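Local coordinates for protein endosialidase (Enterobacteria phage phi92, PDB 4HIZ) that cleaves sialic acid polymers, hydrolysing alpha-2,8 and alpha-2,9 linkages as the endosialidase of the phage, at residues G152-R157 and D301-A306; T292-V297 and P350-Y355. All blocks are in the same frame, centred on the assembly; numbering follows the deposited sequence.

Interaction 1 (G152-R157 and D301-A306)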
# COMPACT_ATOMS: atom_id res chain seq x y z
N GLY A 152 10.94 9.58 26.42
CA GLY A 152 12.30 9.77 25.93
C GLY A 152 13.20 8.65 26.41
O GLY A 152 12.74 7.62 26.90
N VAL A 153 14.50 8.86 26.24
CA VAL A 153 15.50 7.82 26.54
C VAL A 153 16.42 8.34 27.63
O VAL A 153 16.87 9.50 27.57
CB VAL A 153 16.33 7.48 25.28
CG1 VAL A 153 17.45 6.46 25.63
CG2 VAL A 153 15.41 6.93 24.18
N CYS A 154 16.68 7.50 28.63
CA CYS A 154 17.66 7.84 29.65
C CYS A 154 18.43 6.58 29.97
O CYS A 154 17.83 5.54 30.24
CB CYS A 154 16.94 8.36 30.90
SG CYS A 154 18.14 8.92 32.17
N GLY A 155 19.75 6.66 29.93
CA GLY A 155 20.57 5.52 30.35
C GLY A 155 20.24 4.22 29.61
O GLY A 155 20.10 3.16 30.23
N ASN A 156 20.11 4.32 28.28
CA ASN A 156 19.75 3.16 27.44
C ASN A 156 18.42 2.47 27.78
O ASN A 156 18.22 1.31 27.43
CB ASN A 156 20.92 2.15 27.38
CG ASN A 156 22.12 2.75 26.72
OD1 ASN A 156 21.99 3.37 25.65
ND2 ASN A 156 23.30 2.64 27.36
N ARG A 157 17.51 3.19 28.44
CA ARG A 157 16.14 2.71 28.59
C ARG A 157 15.15 3.72 28.01
O ARG A 157 15.37 4.94 28.08
CB ARG A 157 15.78 2.54 30.08
CG ARG A 157 16.69 1.53 30.83
CD ARG A 157 16.19 1.28 32.29
NE ARG A 157 14.84 0.71 32.31
CZ ARG A 157 14.56 -0.58 32.12
NH1 ARG A 157 15.52 -1.47 31.93
NH2 ARG A 157 13.29 -0.99 32.18
N ASP A 301 23.80 8.57 33.26
CA ASP A 301 24.34 7.48 34.06
C ASP A 301 23.63 7.29 35.40
O ASP A 301 23.59 6.18 35.94
CB ASP A 301 25.82 7.74 34.34
CG ASP A 301 26.67 7.61 33.10
OD1 ASP A 301 26.19 7.04 32.10
OD2 ASP A 301 27.81 8.07 33.14
N ASN A 302 23.09 8.38 35.94
CA ASN A 302 22.44 8.32 37.24
C ASN A 302 20.93 8.40 37.17
O ASN A 302 20.25 8.43 38.21
CB ASN A 302 23.00 9.41 38.14
CG ASN A 302 24.46 9.15 38.48
OD1 ASN A 302 24.80 8.08 39.00
ND2 ASN A 302 25.33 10.09 38.14
N TYR A 303 20.42 8.38 35.93
CA TYR A 303 18.98 8.32 35.69
C TYR A 303 18.29 9.49 36.34
O TYR A 303 17.24 9.36 36.98
CB TYR A 303 18.38 6.97 36.12
CG TYR A 303 18.92 5.87 35.26
CD1 TYR A 303 20.14 5.27 35.56
CD2 TYR A 303 18.24 5.47 34.11
CE1 TYR A 303 20.67 4.28 34.77
CE2 TYR A 303 18.77 4.48 33.28
CZ TYR A 303 19.99 3.89 33.62
OH TYR A 303 20.54 2.91 32.81
N THR A 304 18.88 10.66 36.17
CA THR A 304 18.24 11.90 36.64
C THR A 304 17.56 12.56 35.44
O THR A 304 18.20 12.85 34.44
CB THR A 304 19.31 12.88 37.23
OG1 THR A 304 20.08 12.22 38.26
CG2 THR A 304 18.63 14.09 37.83
N PHE A 305 16.26 12.77 35.54
CA PHE A 305 15.53 13.41 34.44
C PHE A 305 14.35 14.21 34.95
O PHE A 305 13.99 14.15 36.13
CB PHE A 305 15.14 12.39 33.34
CG PHE A 305 14.19 11.26 33.77
CD1 PHE A 305 12.87 11.52 34.18
CD2 PHE A 305 14.59 9.94 33.61
CE1 PHE A 305 12.00 10.45 34.50
CE2 PHE A 305 13.71 8.86 33.90
CZ PHE A 305 12.43 9.10 34.36
N ALA A 306 13.75 15.00 34.06
CA ALA A 306 12.63 15.83 34.45
C ALA A 306 11.49 15.61 33.44
O ALA A 306 11.74 15.38 32.25
CB ALA A 306 13.02 17.30 34.48

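Interaction 2 (T292-V297 and P350-Y355). With EDO (1,2-ethanediol), chain J.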
# COMPACT_ATOMS: atom_id res chain seq x y z
N THR A 292 0.99 15.62 32.03
CA THR A 292 2.45 15.51 31.98
C THR A 292 2.88 15.62 30.51
O THR A 292 2.18 15.12 29.60
CB THR A 292 2.96 14.18 32.59
OG1 THR A 292 2.38 13.05 31.95
CG2 THR A 292 2.61 14.10 34.12
N HIS A 293 4.02 16.27 30.29
CA HIS A 293 4.33 16.76 28.94
C HIS A 293 5.79 17.11 28.85
O HIS A 293 6.30 17.87 29.70
CB HIS A 293 3.45 18.00 28.66
CG HIS A 293 3.70 18.66 27.33
ND1 HIS A 293 4.66 19.64 27.16
CD2 HIS A 293 3.08 18.54 26.12
CE1 HIS A 293 4.62 20.09 25.91
NE2 HIS A 293 3.66 19.45 25.27
N SER A 294 6.50 16.52 27.88
CA SER A 294 7.93 16.78 27.65
C SER A 294 8.82 15.99 28.63
O SER A 294 8.38 15.57 29.72
CB SER A 294 8.25 18.30 27.70
OG SER A 294 9.45 18.60 26.99
N PHE A 295 10.05 15.80 28.22
CA PHE A 295 10.98 14.92 28.94
C PHE A 295 12.37 15.41 28.63
O PHE A 295 12.70 15.69 27.47
CB PHE A 295 10.81 13.47 28.41
CG PHE A 295 11.74 12.48 29.04
CD1 PHE A 295 12.97 12.23 28.46
CD2 PHE A 295 11.37 11.80 30.19
CE1 PHE A 295 13.86 11.26 29.01
CE2 PHE A 295 12.23 10.85 30.77
CZ PHE A 295 13.47 10.58 30.18
N THR A 296 13.24 15.48 29.64
CA THR A 296 14.64 15.73 29.31
C THR A 296 15.57 15.10 30.36
O THR A 296 15.26 15.04 31.56
CB THR A 296 14.93 17.25 29.16
OG1 THR A 296 16.26 17.45 28.65
CG2 THR A 296 14.81 17.98 30.51
N VAL A 297 16.70 14.58 29.89
CA VAL A 297 17.68 13.95 30.78
C VAL A 297 18.65 14.96 31.36
O VAL A 297 19.20 15.78 30.64
CB VAL A 297 18.48 12.88 30.04
CG1 VAL A 297 19.63 12.34 30.94
CG2 VAL A 297 17.54 11.76 29.64
N PRO A 350 4.56 22.82 29.31
CA PRO A 350 5.96 23.23 29.17
C PRO A 350 6.78 22.26 28.30
O PRO A 350 6.66 21.05 28.48
CB PRO A 350 6.49 23.19 30.61
CG PRO A 350 5.59 22.16 31.30
CD PRO A 350 4.22 22.43 30.70
N CYS A 351 7.60 22.81 27.41
CA CYS A 351 8.61 21.98 26.74
C CYS A 351 9.87 22.25 27.52
O CYS A 351 10.21 23.42 27.80
CB CYS A 351 8.80 22.42 25.29
SG CYS A 351 7.38 21.96 24.23
N ILE A 352 10.58 21.19 27.89
CA ILE A 352 11.79 21.38 28.69
C ILE A 352 12.97 20.63 28.09
O ILE A 352 12.81 19.50 27.62
CB ILE A 352 11.60 20.91 30.16
CG1 ILE A 352 11.07 19.47 30.23
CG2 ILE A 352 10.64 21.84 30.88
CD1 ILE A 352 11.03 18.90 31.68
N LYS A 353 14.14 21.27 28.09
CA LYS A 353 15.36 20.61 27.58
C LYS A 353 16.55 21.08 28.40
O LYS A 353 16.72 22.27 28.65
CB LYS A 353 15.59 20.92 26.10
CG LYS A 353 14.53 20.30 25.15
CD LYS A 353 14.62 18.76 25.16
CE LYS A 353 13.43 18.08 24.43
NZ LYS A 353 12.09 18.46 25.12
N TYR A 354 17.38 20.13 28.79
CA TYR A 354 18.60 20.42 29.55
C TYR A 354 19.81 20.36 28.64
O TYR A 354 20.00 19.36 27.92
CB TYR A 354 18.72 19.39 30.67
CG TYR A 354 19.88 19.53 31.61
CD1 TYR A 354 19.82 20.40 32.69
CD2 TYR A 354 21.01 18.75 31.45
CE1 TYR A 354 20.89 20.49 33.60
CE2 TYR A 354 22.07 18.84 32.34
CZ TYR A 354 21.99 19.71 33.39
OH TYR A 354 23.06 19.78 34.30
N TYR A 355 20.63 21.42 28.67
CA TYR A 355 21.89 21.42 27.93
C TYR A 355 22.99 22.04 28.77
O TYR A 355 22.85 23.18 29.23
CB TYR A 355 21.78 22.30 26.69
CG TYR A 355 20.82 21.83 25.65
CD1 TYR A 355 21.22 20.90 24.70
CD2 TYR A 355 19.52 22.32 25.60
CE1 TYR A 355 20.36 20.47 23.70
CE2 TYR A 355 18.64 21.90 24.61
CZ TYR A 355 19.08 20.97 23.67
OH TYR A 355 18.24 20.55 22.67
C1 EDO J . 18.42 17.61 24.71
O1 EDO J . 18.06 16.50 23.88
C2 EDO J . 18.23 17.27 26.19
O2 EDO J . 17.19 16.28 26.37
O HOH W 1 10.71 15.89 25.09

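Interaction 1 (G152-R157 and D301-A306)
Y303 points the hydroxyl end of its ring at the turn that follows strand 144-154, meeting C154 and G155 together. Its OH donates to G155 O at 2.6 Å, in the carbonyl plane and on a lone pair, with a C=O...O angle of 124°. The acceptor lies near the ring plane, at its edge. CZ of Y303 comes to 3.7 Å from G155 CA, on the side where a side chain would project, and the positive phi of G155 fits the type I' turn of C154-R157, which closes the hairpin between strands 144-154 and 157-166. This turn of one propeller blade meets the G1 bulge, with Y303 and T304 both facing D299, in the hairpin joining strands 291-297 and 304-311 of the next. SG of C154, trans to the amide nitrogen (chi1 -176°), enters between two aromatic residues. It lies 4.8 Å from the centroid of the Y303 ring, obliquely, and in the plane of the F305 ring at its edge, 4.0 Å from CD2 of F305, which CB of C154 touches at 3.9 Å. CD of R157 approaches CE2 of Y303 at 4.2 Å, while the guanidinium group turns to G209 and D214.

Interaction 2 (T292-V297 and P350-Y355)
Neighbouring blades of the catalytic beta-propeller meet here through their first strands, 291-297 and 347-355, which run side by side at 5° with their segment axes 5.8 Å apart. No backbone-to-backbone hydrogen bond joins the two segments; side chains of 292-297 reach across instead to the backbone of 350-355. H293 ND1 donates to P350 O at 2.8 Å, with the acceptor in the imidazole plane but the nitrogen well above the carbonyl plane. The ring edge also meets C351, CE1 lying 3.7 Å from SG. The next residue, S294, takes the N-H of I352 on OG almost straight, at 3.0 Å and 171°. Two residues on, T296 repeats the pattern: OG1, trans to its own amide nitrogen (chi1 -172°), faces strand 347-355 and accepts from Y354 N at 2.9 Å; it is also hydrogen-bonded to a 1,2-ethanediol, probably from the crystallisation liquor. K353 folds back, bent at chi2 and chi4, to put NZ 2.8 Å from I352 O; D88 pairs with this ammonium group and also bonds S294 OG. Two hydroxyls thus replace carbonyl acceptors at the N-H groups of I352 and Y354, and an imidazole N-H serves P350 O, although the strands belong to separate sheets.

Overall arrangement
The two contacts are both buried, lie with centres about 12 Å apart, and share the sheet in which strands 291-297 and 304-311 are antiparallel neighbours. That sheet is joined on one flank by interaction 1 to the hairpin of strands 144-154 and 157-166, and through interaction 2 to the sheet begun by strand 347-355, so three successive propeller blades are linked. A306 N lies 2.9 Å from T296 O, a probable hydrogen bond, and the F295 and F305 rings meet between the contacts. Interaction 1 sits at turns and relies on aromatic and sulfur contacts with one hydroxyl bond; interaction 2, along extended strands, is the more polar and buries more surface.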